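Local coordinates for protein beta-agarase D (Zobellia galactanivorans, PDB 4ASM) that cleaves the beta-1,4-linkages between beta-D-galactose and alpha-L-3,6-anhydro-galactose in agarose, acting at random along the polymer and retaining the anomeric configuration, at residues 183-188 with 206-211; 127-132 with 356-361; 77-82 with 322-327; 244-249 with 293-298. All blocks are in the same frame, centred on the assembly; numbering follows the deposited sequence.

Contact 1 (183-188 with 206-211); sequences IHLSHH and SWWGKN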
loop_
_atom_site.group_PDB
_atom_site.type_symbol
_atom_site.label_atom_id
_atom_site.label_comp_id
_atom_site.label_asym_id
_atom_site.label_seq_id
_atom_site.Cartn_x
_atom_site.Cartn_y
_atom_site.Cartn_z
ATOM N N ILE A 183 -3.347 7.962 6.459
ATOM C CA ILE A 183 -2.953 7.063 5.372
ATOM C C ILE A 183 -1.556 6.602 5.707
ATOM O O ILE A 183 -0.666 7.419 5.932
ATOM C CB ILE A 183 -2.966 7.736 3.968
ATOM C CG1 ILE A 183 -4.322 8.396 3.680
ATOM C CG2 ILE A 183 -2.549 6.701 2.864
ATOM C CD1 ILE A 183 -4.395 9.131 2.359
ATOM N N HIS A 184 -1.367 5.287 5.791
ATOM C CA HIS A 184 -0.025 4.764 6.018
ATOM C C HIS A 184 0.789 4.802 4.738
ATOM O O HIS A 184 0.433 4.141 3.759
ATOM C CB HIS A 184 -0.074 3.344 6.588
ATOM C CG HIS A 184 1.228 2.895 7.183
ATOM N ND1 HIS A 184 1.618 1.573 7.183
ATOM C CD2 HIS A 184 2.240 3.590 7.758
ATOM C CE1 HIS A 184 2.799 1.467 7.772
ATOM N NE2 HIS A 184 3.205 2.674 8.115
ATOM N N LEU A 185 1.854 5.598 4.758
ATOM C CA LEU A 185 2.748 5.766 3.604
ATOM C C LEU A 185 3.932 4.850 3.900
ATOM O O LEU A 185 4.703 5.091 4.843
ATOM C CB LEU A 185 3.179 7.227 3.421
ATOM C CG LEU A 185 2.000 8.204 3.341
ATOM C CD1 LEU A 185 2.548 9.611 3.276
ATOM C CD2 LEU A 185 1.156 7.876 2.117
ATOM N N SER A 186 4.033 3.753 3.147
ATOM C CA SER A 186 4.795 2.614 3.633
ATOM C C SER A 186 5.517 1.821 2.543
ATOM O O SER A 186 5.366 2.067 1.349
ATOM C CB SER A 186 3.834 1.709 4.414
ATOM O OG SER A 186 4.497 0.718 5.195
ATOM N N HIS A 187 6.313 0.867 3.009
ATOM C CA HIS A 187 6.980 -0.111 2.155
ATOM C C HIS A 187 7.300 -1.261 3.080
ATOM O O HIS A 187 7.121 -1.152 4.280
ATOM C CB HIS A 187 8.253 0.472 1.510
ATOM C CG HIS A 187 9.419 0.575 2.449
ATOM N ND1 HIS A 187 9.689 1.714 3.178
ATOM C CD2 HIS A 187 10.386 -0.320 2.772
ATOM C CE1 HIS A 187 10.781 1.520 3.901
ATOM N NE2 HIS A 187 11.232 0.296 3.668
ATOM N N HIS A 188 7.746 -2.389 2.530
ATOM C CA HIS A 188 8.230 -3.456 3.397
ATOM C C HIS A 188 9.476 -4.051 2.784
ATOM O O HIS A 188 9.615 -4.112 1.566
ATOM C CB HIS A 188 7.215 -4.597 3.504
ATOM C CG HIS A 188 6.046 -4.347 4.412
ATOM N ND1 HIS A 188 5.006 -3.490 4.103
ATOM C CD2 HIS A 188 5.711 -4.937 5.581
ATOM C CE1 HIS A 188 4.103 -3.535 5.072
ATOM N NE2 HIS A 188 4.506 -4.409 5.978
ATOM N N SER A 206 4.813 8.415 9.366
ATOM C CA SER A 206 4.396 7.531 8.270
ATOM C C SER A 206 2.885 7.352 8.235
ATOM O O SER A 206 2.331 6.870 7.246
ATOM C CB SER A 206 5.097 6.163 8.325
ATOM O OG SER A 206 4.609 5.352 9.371
ATOM N N TRP A 207 2.229 7.705 9.334
ATOM C CA TRP A 207 0.768 7.707 9.403
ATOM C C TRP A 207 0.349 9.143 9.077
ATOM O O TRP A 207 0.242 10.006 9.962
ATOM C CB TRP A 207 0.298 7.191 10.767
ATOM C CG TRP A 207 0.641 5.744 10.911
ATOM C CD1 TRP A 207 1.831 5.211 11.374
ATOM C CD2 TRP A 207 -0.180 4.628 10.545
ATOM N NE1 TRP A 207 1.782 3.842 11.321
ATOM C CE2 TRP A 207 0.566 3.454 10.819
ATOM C CE3 TRP A 207 -1.481 4.502 10.020
ATOM C CZ2 TRP A 207 0.061 2.168 10.595
ATOM C CZ3 TRP A 207 -1.990 3.207 9.794
ATOM C CH2 TRP A 207 -1.213 2.064 10.089
ATOM N N TRP A 208 0.175 9.405 7.787
ATOM C CA TRP A 208 0.044 10.754 7.288
ATOM C C TRP A 208 -1.397 11.250 7.361
ATOM O O TRP A 208 -2.353 10.517 7.083
ATOM C CB TRP A 208 0.569 10.813 5.843
ATOM C CG TRP A 208 0.380 12.157 5.269
ATOM C CD1 TRP A 208 1.177 13.249 5.456
ATOM C CD2 TRP A 208 -0.728 12.585 4.482
ATOM N NE1 TRP A 208 0.635 14.336 4.802
ATOM C CE2 TRP A 208 -0.533 13.958 4.196
ATOM C CE3 TRP A 208 -1.868 11.938 3.972
ATOM C CZ2 TRP A 208 -1.439 14.701 3.428
ATOM C CZ3 TRP A 208 -2.766 12.675 3.209
ATOM C CH2 TRP A 208 -2.549 14.046 2.950
ATOM N N GLY A 209 -1.567 12.516 7.724
ATOM C CA GLY A 209 -2.896 13.102 7.770
ATOM C C GLY A 209 -2.861 14.591 7.449
ATOM O O GLY A 209 -1.809 15.153 7.112
ATOM N N LYS A 210 -4.033 15.221 7.540
ATOM C CA LYS A 210 -4.218 16.604 7.132
ATOM C C LYS A 210 -5.264 17.214 8.030
ATOM O O LYS A 210 -6.307 16.619 8.237
ATOM C CB LYS A 210 -4.724 16.592 5.693
ATOM C CG LYS A 210 -4.837 17.905 5.010
ATOM C CD LYS A 210 -5.139 17.630 3.543
ATOM C CE LYS A 210 -5.809 18.799 2.888
ATOM N NZ LYS A 210 -6.599 18.334 1.698
ATOM N N ASN A 211 -4.998 18.408 8.555
ATOM C CA ASN A 211 -6.007 19.081 9.377
ATOM C C ASN A 211 -7.337 19.204 8.644
ATOM O O ASN A 211 -7.369 19.570 7.470
ATOM C CB ASN A 211 -5.535 20.487 9.736
ATOM C CG ASN A 211 -4.435 20.509 10.793
ATOM O OD1 ASN A 211 -3.628 21.447 10.827
ATOM N ND2 ASN A 211 -4.406 19.518 11.647
#
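The imidazole of H184 lies almost flat on the indole of W207 in an offset stack, with 7° between the planes and 4.1 Å between the centroids of the H184 ring and the six-membered ring of W207. H184 CG sits anti to the backbone N (chi1 -164°), which swings the imidazole over the indole. CB itself lies over the same indole, 3.8 Å from the centroid of W207's six-membered ring, in a CH-pi contact. On the opposite face of the imidazole lies S186 CB, so the ring is covered from both sides. At its edge, H184 NE2 makes a weak hydrogen bond of 3.3 Å to S206 OG, a hydroxyl also bonded to the backbone of D203.

On the other face of the pairing, I183 and W208 lie side by side, the I183 CD1 methyl meeting the indole edge at CZ3, while L185 CD1 approaches W208 CB to 3.5 Å. The backbones pair antiparallel: I183 N donates to W208 O over 2.8 Å and I183 O accepts from W208 N, and L185 N bonds to S206 O with an angle of 173° at the hydrogen.

H184 ND1 is hydrogen-bonded to E165, the probable proton donor, and NE2 also to P201 O. Stacking sets the plane of the imidazole and these bonds fix its rotation within that plane, consistent with a second-shell residue that positions E165.

Contact 2 (127-132 with 356-361); sequences TRVKYP and IRVYKP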
loop_
_atom_site.group_PDB
_atom_site.type_symbol
_atom_site.label_atom_id
_atom_site.label_comp_id
_atom_site.label_asym_id
_atom_site.label_seq_id
_atom_site.Cartn_x
_atom_site.Cartn_y
_atom_site.Cartn_z
ATOM N N THR A 127 1.895 -6.209 -16.029
ATOM C CA THR A 127 3.089 -5.463 -16.387
ATOM C C THR A 127 3.779 -5.011 -15.112
ATOM O O THR A 127 3.189 -4.243 -14.334
ATOM C CB THR A 127 2.753 -4.245 -17.266
ATOM O OG1 THR A 127 2.019 -4.694 -18.415
ATOM C CG2 THR A 127 4.048 -3.527 -17.714
ATOM N N ARG A 128 5.013 -5.470 -14.915
ATOM C CA ARG A 128 5.789 -5.128 -13.723
ATOM C C ARG A 128 6.396 -3.741 -13.821
ATOM O O ARG A 128 6.516 -3.167 -14.898
ATOM C CB ARG A 128 6.856 -6.196 -13.461
ATOM C CG ARG A 128 6.227 -7.521 -13.055
ATOM C CD ARG A 128 7.261 -8.601 -12.808
ATOM N NE ARG A 128 6.622 -9.848 -12.392
ATOM C CZ ARG A 128 7.076 -11.054 -12.723
ATOM N NH1 ARG A 128 8.182 -11.158 -13.454
ATOM N NH2 ARG A 128 6.456 -12.148 -12.306
ATOM N N VAL A 129 6.762 -3.194 -12.667
ATOM C CA VAL A 129 7.381 -1.873 -12.619
ATOM C C VAL A 129 8.720 -1.917 -11.889
ATOM O O VAL A 129 8.951 -2.771 -11.015
ATOM C CB VAL A 129 6.438 -0.836 -11.963
ATOM C CG1 VAL A 129 5.086 -0.774 -12.690
ATOM C CG2 VAL A 129 6.210 -1.108 -10.473
ATOM N N LYS A 130 9.600 -0.986 -12.241
ATOM C CA LYS A 130 10.895 -0.855 -11.568
ATOM C C LYS A 130 11.348 0.598 -11.671
ATOM O O LYS A 130 11.030 1.288 -12.650
ATOM C CB LYS A 130 11.945 -1.791 -12.209
ATOM C CG LYS A 130 13.190 -2.002 -11.305
ATOM C CD LYS A 130 14.179 -2.987 -11.929
ATOM C CE LYS A 130 15.354 -3.226 -11.003
ATOM N NZ LYS A 130 16.197 -4.340 -11.528
ATOM N N TYR A 131 12.093 1.071 -10.668
ATOM C CA TYR A 131 12.615 2.427 -10.724
ATOM C C TYR A 131 13.385 2.625 -12.045
ATOM O O TYR A 131 14.005 1.682 -12.568
ATOM C CB TYR A 131 13.518 2.725 -9.514
ATOM C CG TYR A 131 14.832 1.988 -9.569
ATOM C CD1 TYR A 131 15.937 2.545 -10.232
ATOM C CD2 TYR A 131 14.965 0.731 -8.977
ATOM C CE1 TYR A 131 17.127 1.852 -10.322
ATOM C CE2 TYR A 131 16.179 0.031 -9.053
ATOM C CZ TYR A 131 17.245 0.609 -9.727
ATOM O OH TYR A 131 18.451 -0.066 -9.812
ATOM N N PRO A 132 13.328 3.840 -12.600
ATOM C CA PRO A 132 12.513 4.955 -12.152
ATOM C C PRO A 132 11.093 4.829 -12.693
ATOM O O PRO A 132 10.893 4.589 -13.889
ATOM C CB PRO A 132 13.230 6.175 -12.740
ATOM C CG PRO A 132 13.906 5.630 -13.998
ATOM C CD PRO A 132 14.142 4.172 -13.787
ATOM N N ILE A 356 -5.645 3.970 -12.669
ATOM C CA ILE A 356 -4.274 3.880 -12.211
ATOM C C ILE A 356 -3.367 4.112 -13.414
ATOM O O ILE A 356 -3.535 3.483 -14.469
ATOM C CB ILE A 356 -3.998 2.534 -11.474
ATOM C CG1 ILE A 356 -2.591 2.512 -10.854
ATOM C CG2 ILE A 356 -4.274 1.329 -12.391
ATOM C CD1 ILE A 356 -2.384 1.343 -9.919
ATOM N N ARG A 357 -2.425 5.034 -13.255
ATOM C CA ARG A 357 -1.523 5.386 -14.344
ATOM C C ARG A 357 -0.079 5.173 -13.915
ATOM O O ARG A 357 0.271 5.341 -12.735
ATOM C CB ARG A 357 -1.757 6.839 -14.791
ATOM C CG ARG A 357 -1.424 7.907 -13.773
ATOM C CD ARG A 357 -1.875 9.269 -14.305
ATOM N NE ARG A 357 -1.669 10.345 -13.346
ATOM C CZ ARG A 357 -1.685 11.632 -13.673
ATOM N NH1 ARG A 357 -1.867 12.000 -14.947
ATOM N NH2 ARG A 357 -1.551 12.546 -12.726
ATOM N N VAL A 358 0.756 4.818 -14.886
ATOM C CA VAL A 358 2.146 4.479 -14.639
ATOM C C VAL A 358 2.971 5.239 -15.663
ATOM O O VAL A 358 2.679 5.158 -16.864
ATOM C CB VAL A 358 2.371 2.966 -14.805
ATOM C CG1 VAL A 358 3.831 2.620 -14.602
ATOM C CG2 VAL A 358 1.486 2.183 -13.834
ATOM N N TYR A 359 3.980 5.981 -15.194
ATOM C CA TYR A 359 4.904 6.708 -16.080
ATOM C C TYR A 359 6.354 6.386 -15.752
ATOM O O TYR A 359 6.690 6.008 -14.623
ATOM C CB TYR A 359 4.738 8.218 -15.917
ATOM C CG TYR A 359 3.392 8.786 -16.274
ATOM C CD1 TYR A 359 3.099 9.222 -17.577
ATOM C CD2 TYR A 359 2.409 8.945 -15.295
ATOM C CE1 TYR A 359 1.839 9.764 -17.883
ATOM C CE2 TYR A 359 1.179 9.484 -15.585
ATOM C CZ TYR A 359 0.885 9.899 -16.881
ATOM O OH TYR A 359 -0.356 10.442 -17.135
ATOM N N LYS A 360 7.217 6.525 -16.750
ATOM C CA LYS A 360 8.646 6.539 -16.488
ATOM C C LYS A 360 9.251 7.821 -17.061
ATOM O O LYS A 360 8.750 8.335 -18.065
ATOM C CB LYS A 360 9.320 5.297 -17.077
ATOM C CG LYS A 360 8.794 3.970 -16.526
ATOM C CD LYS A 360 9.441 2.770 -17.218
ATOM C CE LYS A 360 10.866 2.548 -16.751
ATOM N NZ LYS A 360 10.913 2.092 -15.308
ATOM N N PRO A 361 10.314 8.348 -16.421
ATOM C CA PRO A 361 10.944 9.582 -16.887
ATOM C C PRO A 361 11.887 9.291 -18.049
ATOM O O PRO A 361 12.683 8.343 -17.983
ATOM C CB PRO A 361 11.739 10.041 -15.664
ATOM C CG PRO A 361 12.090 8.821 -14.937
ATOM C CD PRO A 361 10.987 7.794 -15.237
HETATM O O HOH W 1 9.011 0.080 -15.029
HETATM O O HOH W 2 13.412 0.842 -15.080
#
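K360 NZ is gripped by three hydrogen bonds: one of 2.9 Å to P132 O and one of 2.8 Å to each of two waters. The first water also accepts from K130 N, and the second donates to Y131 O, so the ammonium is tied to the backbone of the loop both directly and through solvent. It approaches P132 O from above the carbonyl plane, 49° out of it. K360 CG already lies 3.4 Å from P132 O, and two bends further on (chi3 75°, chi4 68°) curl CE and NZ back to the same oxygen. With an alanine here, P132 O would probably lose its charged mate and both waters their tie to strand 356-361.

Beside the ammonium, P132, which follows a cis peptide bond, sets its ring obliquely against that of P361, with P132 CB and P361 CG 3.6 Å apart. Deeper in, V129 CG1 meets V358 CG1 at 4.1 Å, and V358 also packs on I321 of strand 320-326 and on V133. The solvent-linked lysine and the apolar pairs together join the loop between strands 112-125 and 133-140 to strand 350-362, an arrangement that belongs to the beta-jelly-roll sandwich of family GH16.

Contact 3 (77-82 with 322-327); sequences TKWMQN and IINVED. With IMD (imidazole), chain C.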
loop_
_atom_site.group_PDB
_atom_site.type_symbol
_atom_site.label_atom_id
_atom_site.label_comp_id
_atom_site.label_asym_id
_atom_site.label_seq_id
_atom_site.Cartn_x
_atom_site.Cartn_y
_atom_site.Cartn_z
ATOM N N THR A 77 -8.454 -12.859 6.470
ATOM C CA THR A 77 -8.780 -12.598 5.059
ATOM C C THR A 77 -8.745 -13.883 4.238
ATOM O O THR A 77 -7.849 -14.706 4.397
ATOM C CB THR A 77 -7.761 -11.655 4.436
ATOM O OG1 THR A 77 -7.678 -10.467 5.230
ATOM C CG2 THR A 77 -8.132 -11.266 2.977
ATOM N N LYS A 78 -9.744 -14.041 3.363
ATOM C CA LYS A 78 -9.659 -15.049 2.292
ATOM C C LYS A 78 -9.907 -14.354 0.965
ATOM O O LYS A 78 -11.039 -13.975 0.646
ATOM C CB LYS A 78 -10.636 -16.200 2.488
ATOM C CG LYS A 78 -10.380 -17.327 1.443
ATOM C CD LYS A 78 -11.611 -18.155 1.145
ATOM C CE LYS A 78 -12.611 -17.397 0.263
ATOM N NZ LYS A 78 -13.704 -18.305 -0.241
ATOM N N TRP A 79 -8.852 -14.188 0.176
ATOM C CA TRP A 79 -9.022 -13.583 -1.129
ATOM C C TRP A 79 -9.837 -14.490 -2.047
ATOM O O TRP A 79 -9.677 -15.722 -2.034
ATOM C CB TRP A 79 -7.682 -13.223 -1.749
ATOM C CG TRP A 79 -7.009 -12.083 -1.077
ATOM C CD1 TRP A 79 -7.588 -10.929 -0.623
ATOM C CD2 TRP A 79 -5.624 -11.978 -0.805
ATOM N NE1 TRP A 79 -6.630 -10.104 -0.067
ATOM C CE2 TRP A 79 -5.412 -10.725 -0.167
ATOM C CE3 TRP A 79 -4.526 -12.817 -1.044
ATOM C CZ2 TRP A 79 -4.147 -10.307 0.242
ATOM C CZ3 TRP A 79 -3.276 -12.395 -0.652
ATOM C CH2 TRP A 79 -3.092 -11.149 -0.021
ATOM N N MET A 80 -10.737 -13.871 -2.799
ATOM C CA MET A 80 -11.702 -14.589 -3.618
ATOM C C MET A 80 -11.769 -13.997 -5.021
ATOM O O MET A 80 -11.895 -12.776 -5.203
ATOM C CB MET A 80 -13.087 -14.560 -2.970
ATOM C CG MET A 80 -13.982 -15.680 -3.485
ATOM S SD MET A 80 -15.515 -15.730 -2.610
ATOM C CE MET A 80 -16.354 -16.930 -3.596
ATOM N N GLN A 81 -11.695 -14.870 -6.022
ATOM C CA GLN A 81 -11.665 -14.432 -7.411
ATOM C C GLN A 81 -12.863 -13.563 -7.759
ATOM O O GLN A 81 -12.720 -12.574 -8.485
ATOM C CB GLN A 81 -11.592 -15.630 -8.364
ATOM C CG GLN A 81 -10.167 -16.067 -8.747
ATOM C CD GLN A 81 -9.329 -16.513 -7.548
ATOM O OE1 GLN A 81 -9.436 -17.650 -7.089
ATOM N NE2 GLN A 81 -8.503 -15.599 -7.024
ATOM N N ASN A 82 -14.050 -13.933 -7.261
ATOM C CA ASN A 82 -15.269 -13.251 -7.721
ATOM C C ASN A 82 -15.581 -11.937 -7.000
ATOM O O ASN A 82 -16.658 -11.363 -7.200
ATOM C CB ASN A 82 -16.492 -14.189 -7.736
ATOM C CG ASN A 82 -17.028 -14.473 -6.360
ATOM O OD1 ASN A 82 -16.463 -14.042 -5.342
ATOM N ND2 ASN A 82 -18.132 -15.204 -6.305
ATOM N N ILE A 322 -0.257 -4.587 -7.209
ATOM C CA ILE A 322 -1.356 -5.314 -6.585
ATOM C C ILE A 322 -2.360 -4.318 -6.007
ATOM O O ILE A 322 -1.992 -3.303 -5.400
ATOM C CB ILE A 322 -0.835 -6.239 -5.456
ATOM C CG1 ILE A 322 0.172 -7.263 -6.049
ATOM C CG2 ILE A 322 -1.997 -6.926 -4.750
ATOM C CD1 ILE A 322 0.905 -8.110 -5.039
ATOM N N ILE A 323 -3.642 -4.580 -6.241
ATOM C CA ILE A 323 -4.692 -3.801 -5.587
ATOM C C ILE A 323 -5.548 -4.789 -4.850
ATOM O O ILE A 323 -5.929 -5.825 -5.407
ATOM C CB ILE A 323 -5.525 -2.981 -6.599
ATOM C CG1 ILE A 323 -4.608 -2.031 -7.365
ATOM C CG2 ILE A 323 -6.635 -2.217 -5.843
ATOM C CD1 ILE A 323 -5.320 -1.262 -8.472
ATOM N N ASN A 324 -5.861 -4.501 -3.588
ATOM C CA ASN A 324 -6.685 -5.433 -2.824
ATOM C C ASN A 324 -7.367 -4.800 -1.622
ATOM O O ASN A 324 -7.170 -3.621 -1.337
ATOM C CB ASN A 324 -5.895 -6.706 -2.403
ATOM C CG ASN A 324 -4.944 -6.479 -1.219
ATOM O OD1 ASN A 324 -5.073 -5.516 -0.476
ATOM N ND2 ASN A 324 -4.012 -7.400 -1.024
ATOM N N VAL A 325 -8.153 -5.616 -0.932
ATOM C CA VAL A 325 -8.695 -5.279 0.366
ATOM C C VAL A 325 -8.189 -6.361 1.334
ATOM O O VAL A 325 -8.082 -7.526 0.956
ATOM C CB VAL A 325 -10.239 -5.241 0.296
ATOM C CG1 VAL A 325 -10.897 -5.348 1.692
ATOM C CG2 VAL A 325 -10.673 -3.972 -0.474
ATOM N N GLU A 326 -7.882 -5.972 2.576
ATOM C CA GLU A 326 -7.384 -6.913 3.590
ATOM C C GLU A 326 -8.001 -6.682 4.945
ATOM O O GLU A 326 -8.179 -5.539 5.366
ATOM C CB GLU A 326 -5.860 -6.810 3.748
ATOM C CG GLU A 326 -5.107 -7.274 2.517
ATOM C CD GLU A 326 -3.604 -7.071 2.639
ATOM O OE1 GLU A 326 -3.115 -6.704 3.739
ATOM O OE2 GLU A 326 -2.903 -7.303 1.626
ATOM N N ASP A 327 -8.284 -7.788 5.629
ATOM C CA ASP A 327 -8.578 -7.821 7.054
ATOM C C ASP A 327 -7.297 -8.306 7.739
ATOM O O ASP A 327 -7.032 -9.505 7.823
ATOM C CB ASP A 327 -9.745 -8.793 7.295
ATOM C CG ASP A 327 -10.376 -8.641 8.666
ATOM O OD1 ASP A 327 -9.734 -8.056 9.556
ATOM O OD2 ASP A 327 -11.509 -9.135 8.860
HETATM N N1 IMD C . 1.001 -4.464 1.992
HETATM C C2 IMD C . 0.263 -5.555 1.724
HETATM N N3 IMD C . -1.004 -5.320 2.122
HETATM C C4 IMD C . -1.078 -4.071 2.638
HETATM C C5 IMD C . 0.199 -3.533 2.551
#
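The wall of the probable agarose-binding cleft is where W79 meets E326, a residue expected by similarity to bind substrate. The indole comes edge-on: W79 NE1 donates to V325 O over 3.1 Å with the carbonyl oxygen in the ring plane, and further along the same edge W79 CZ2 lies 3.5 Å from E326 OE2. N324 ND2 stands obliquely by CZ2, its amide turned 33° from the ring, and bonds to E326 OE2 on the anti side over 2.9 Å. That same oxygen takes a 2.8 Å bond from N3 of an imidazole, probably from the crystallisation liquor, which also reaches the probable nucleophile E160. At the strand end, D327 N donates to T77 OG1 over 2.8 Å. A leucine in place of W79 would probably leave V325 O without its indole donor and open a gap beside the N324 amide and E326 carboxylate. Amide and indole edge together thus probably hold the E326 carboxylate in its orientation, OE2 turned to the cleft where the imidazole is bound and OE1 close to the carboxylate of D149.

Contact 4 (244-249 with 293-298); sequences ILDNDA and DAKNKS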
loop_
_atom_site.group_PDB
_atom_site.type_symbol
_atom_site.label_atom_id
_atom_site.label_comp_id
_atom_site.label_asym_id
_atom_site.label_seq_id
_atom_site.Cartn_x
_atom_site.Cartn_y
_atom_site.Cartn_z
ATOM N N ILE A 244 8.935 12.043 1.611
ATOM C CA ILE A 244 10.075 11.477 0.901
ATOM C C ILE A 244 10.821 10.566 1.868
ATOM O O ILE A 244 11.064 10.954 3.027
ATOM C CB ILE A 244 11.069 12.550 0.393
ATOM C CG1 ILE A 244 10.359 13.623 -0.434
ATOM C CG2 ILE A 244 12.174 11.898 -0.465
ATOM C CD1 ILE A 244 11.269 14.734 -0.875
ATOM N N LEU A 245 11.176 9.359 1.407
ATOM C CA LEU A 245 12.154 8.506 2.085
ATOM C C LEU A 245 13.376 8.504 1.202
ATOM O O LEU A 245 13.292 8.223 -0.002
ATOM C CB LEU A 245 11.659 7.062 2.252
ATOM C CG LEU A 245 11.181 6.729 3.659
ATOM C CD1 LEU A 245 9.896 7.481 3.890
ATOM C CD2 LEU A 245 10.987 5.260 3.879
ATOM N N ASP A 246 14.518 8.860 1.762
ATOM C CA ASP A 246 15.728 8.931 0.955
ATOM C C ASP A 246 16.877 8.330 1.733
ATOM O O ASP A 246 17.578 9.031 2.497
ATOM C CB ASP A 246 16.012 10.376 0.528
ATOM C CG ASP A 246 17.129 10.474 -0.497
ATOM O OD1 ASP A 246 18.054 9.626 -0.457
ATOM O OD2 ASP A 246 17.087 11.403 -1.354
ATOM N N ASN A 247 17.066 7.025 1.514
ATOM C CA ASN A 247 18.167 6.237 2.097
ATOM C C ASN A 247 18.084 6.073 3.624
ATOM O O ASN A 247 17.755 4.987 4.125
ATOM C CB ASN A 247 19.538 6.785 1.642
ATOM C CG ASN A 247 20.685 5.877 2.012
ATOM O OD1 ASN A 247 21.703 6.332 2.557
ATOM N ND2 ASN A 247 20.536 4.598 1.738
ATOM N N ASP A 248 18.385 7.144 4.367
ATOM C CA ASP A 248 18.465 7.092 5.827
ATOM C C ASP A 248 17.779 8.288 6.490
ATOM O O ASP A 248 17.965 8.533 7.677
ATOM C CB ASP A 248 19.922 6.953 6.326
ATOM C CG ASP A 248 20.842 8.024 5.781
ATOM O OD1 ASP A 248 20.384 8.935 5.073
ATOM O OD2 ASP A 248 22.064 7.921 6.056
ATOM N N ALA A 249 16.966 8.994 5.699
ATOM C CA ALA A 249 16.293 10.211 6.145
ATOM C C ALA A 249 14.898 10.298 5.574
ATOM O O ALA A 249 14.583 9.678 4.545
ATOM C CB ALA A 249 17.102 11.432 5.711
ATOM N N ASP A 293 20.520 17.685 5.659
ATOM C CA ASP A 293 20.939 17.671 7.059
ATOM C C ASP A 293 20.595 16.331 7.727
ATOM O O ASP A 293 21.418 15.759 8.442
ATOM C CB ASP A 293 20.264 18.846 7.797
ATOM C CG ASP A 293 20.727 18.994 9.231
ATOM O OD1 ASP A 293 21.958 19.072 9.473
ATOM O OD2 ASP A 293 19.847 19.060 10.114
ATOM N N ALA A 294 19.373 15.845 7.493
ATOM C CA ALA A 294 18.938 14.575 8.052
ATOM C C ALA A 294 19.807 13.403 7.564
ATOM O O ALA A 294 20.231 12.590 8.352
ATOM C CB ALA A 294 17.458 14.352 7.717
ATOM N N LYS A 295 20.064 13.371 6.261
ATOM C CA LYS A 295 20.949 12.377 5.651
ATOM C C LYS A 295 22.357 12.449 6.245
ATOM O O LYS A 295 22.960 11.423 6.537
ATOM C CB LYS A 295 20.995 12.554 4.132
ATOM C CG LYS A 295 19.680 12.170 3.432
ATOM C CD LYS A 295 19.609 12.608 1.950
ATOM C CE LYS A 295 20.722 12.016 1.117
ATOM N NZ LYS A 295 20.540 10.566 0.901
ATOM N N ASN A 296 22.874 13.657 6.461
ATOM C CA ASN A 296 24.190 13.804 7.088
ATOM C C ASN A 296 24.209 13.230 8.486
ATOM O O ASN A 296 25.157 12.541 8.872
ATOM C CB ASN A 296 24.602 15.274 7.175
ATOM C CG ASN A 296 24.943 15.881 5.848
ATOM O OD1 ASN A 296 24.965 17.110 5.717
ATOM N ND2 ASN A 296 25.212 15.047 4.849
ATOM N N LYS A 297 23.167 13.527 9.261
ATOM C CA LYS A 297 23.088 13.127 10.658
ATOM C C LYS A 297 22.820 11.644 10.852
ATOM O O LYS A 297 23.232 11.049 11.856
ATOM C CB LYS A 297 22.004 13.936 11.387
ATOM C CG LYS A 297 22.368 15.395 11.614
ATOM C CD LYS A 297 21.191 16.084 12.279
ATOM C CE LYS A 297 21.513 17.543 12.594
ATOM N NZ LYS A 297 22.559 17.633 13.647
ATOM N N SER A 298 22.107 11.051 9.906
ATOM C CA SER A 298 21.622 9.692 10.112
ATOM C C SER A 298 22.672 8.626 9.858
ATOM O O SER A 298 23.475 8.720 8.930
ATOM C CB SER A 298 20.416 9.426 9.217
ATOM O OG SER A 298 19.917 8.138 9.528
HETATM O O HOH W 3 21.912 9.308 2.945
#
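K295 stretches from the helix across the turn of a beta-hairpin. Its CB lies 3.8 Å from D248 OD1, while CG presses on the methyl of A249, CG to CB 3.5 Å. CD lies 4.1 Å from D246 CG; bends at chi3 (59°) and chi4 (71°) then turn CE and NZ toward the D246 carboxylate, with K295 CE 3.9 Å from D246 OD1. At the tip, K295 NZ forms a salt bridge of 3.0 Å with D246 OD1, arriving from well above the carboxylate plane; D246 OD2 is held by R232. NZ also donates to a water, which in turn gives hydrogen bonds to OD1 of both N247 and D248, in the middle of the turn.

Alongside, the methyls of A249 and A294 touch, CB to CB 3.6 Å. S298, just past the helix end, donates from OG to D248 O over 2.7 Å. The turn itself is closed by D246 O, which accepts from D248 N and A249 N on one face of its plane.

With R232 and K295 on separate oxygens, the D246 carboxylate is probably kept ionised. The D248 carboxylate, with OD1 4.5 Å from K295 NZ, lies beyond a salt bridge but probably feels the same positive charge, and the water links the two.

Contacts 1 and 3 are buried near the catalytic centre, on opposite sides of the chain's middle, with aromatic rings holding residues of the cleft; contacts 2 and 4 are only partly buried and each use a bent lysine with ordered water. The lysines differ, since that of contact 2 serves a backbone carbonyl and two waters and that of contact 4 a carboxylate. Contacts 2 and 3 meet where I356 CD1 packs against I323 CD1, and their segments alternate along the chain. Contact 1 touches contact 4 through H187 and L245. Contact 4, its centre about 35 Å from that of contact 3, is the one that brings in a helix, away from the annotated sites.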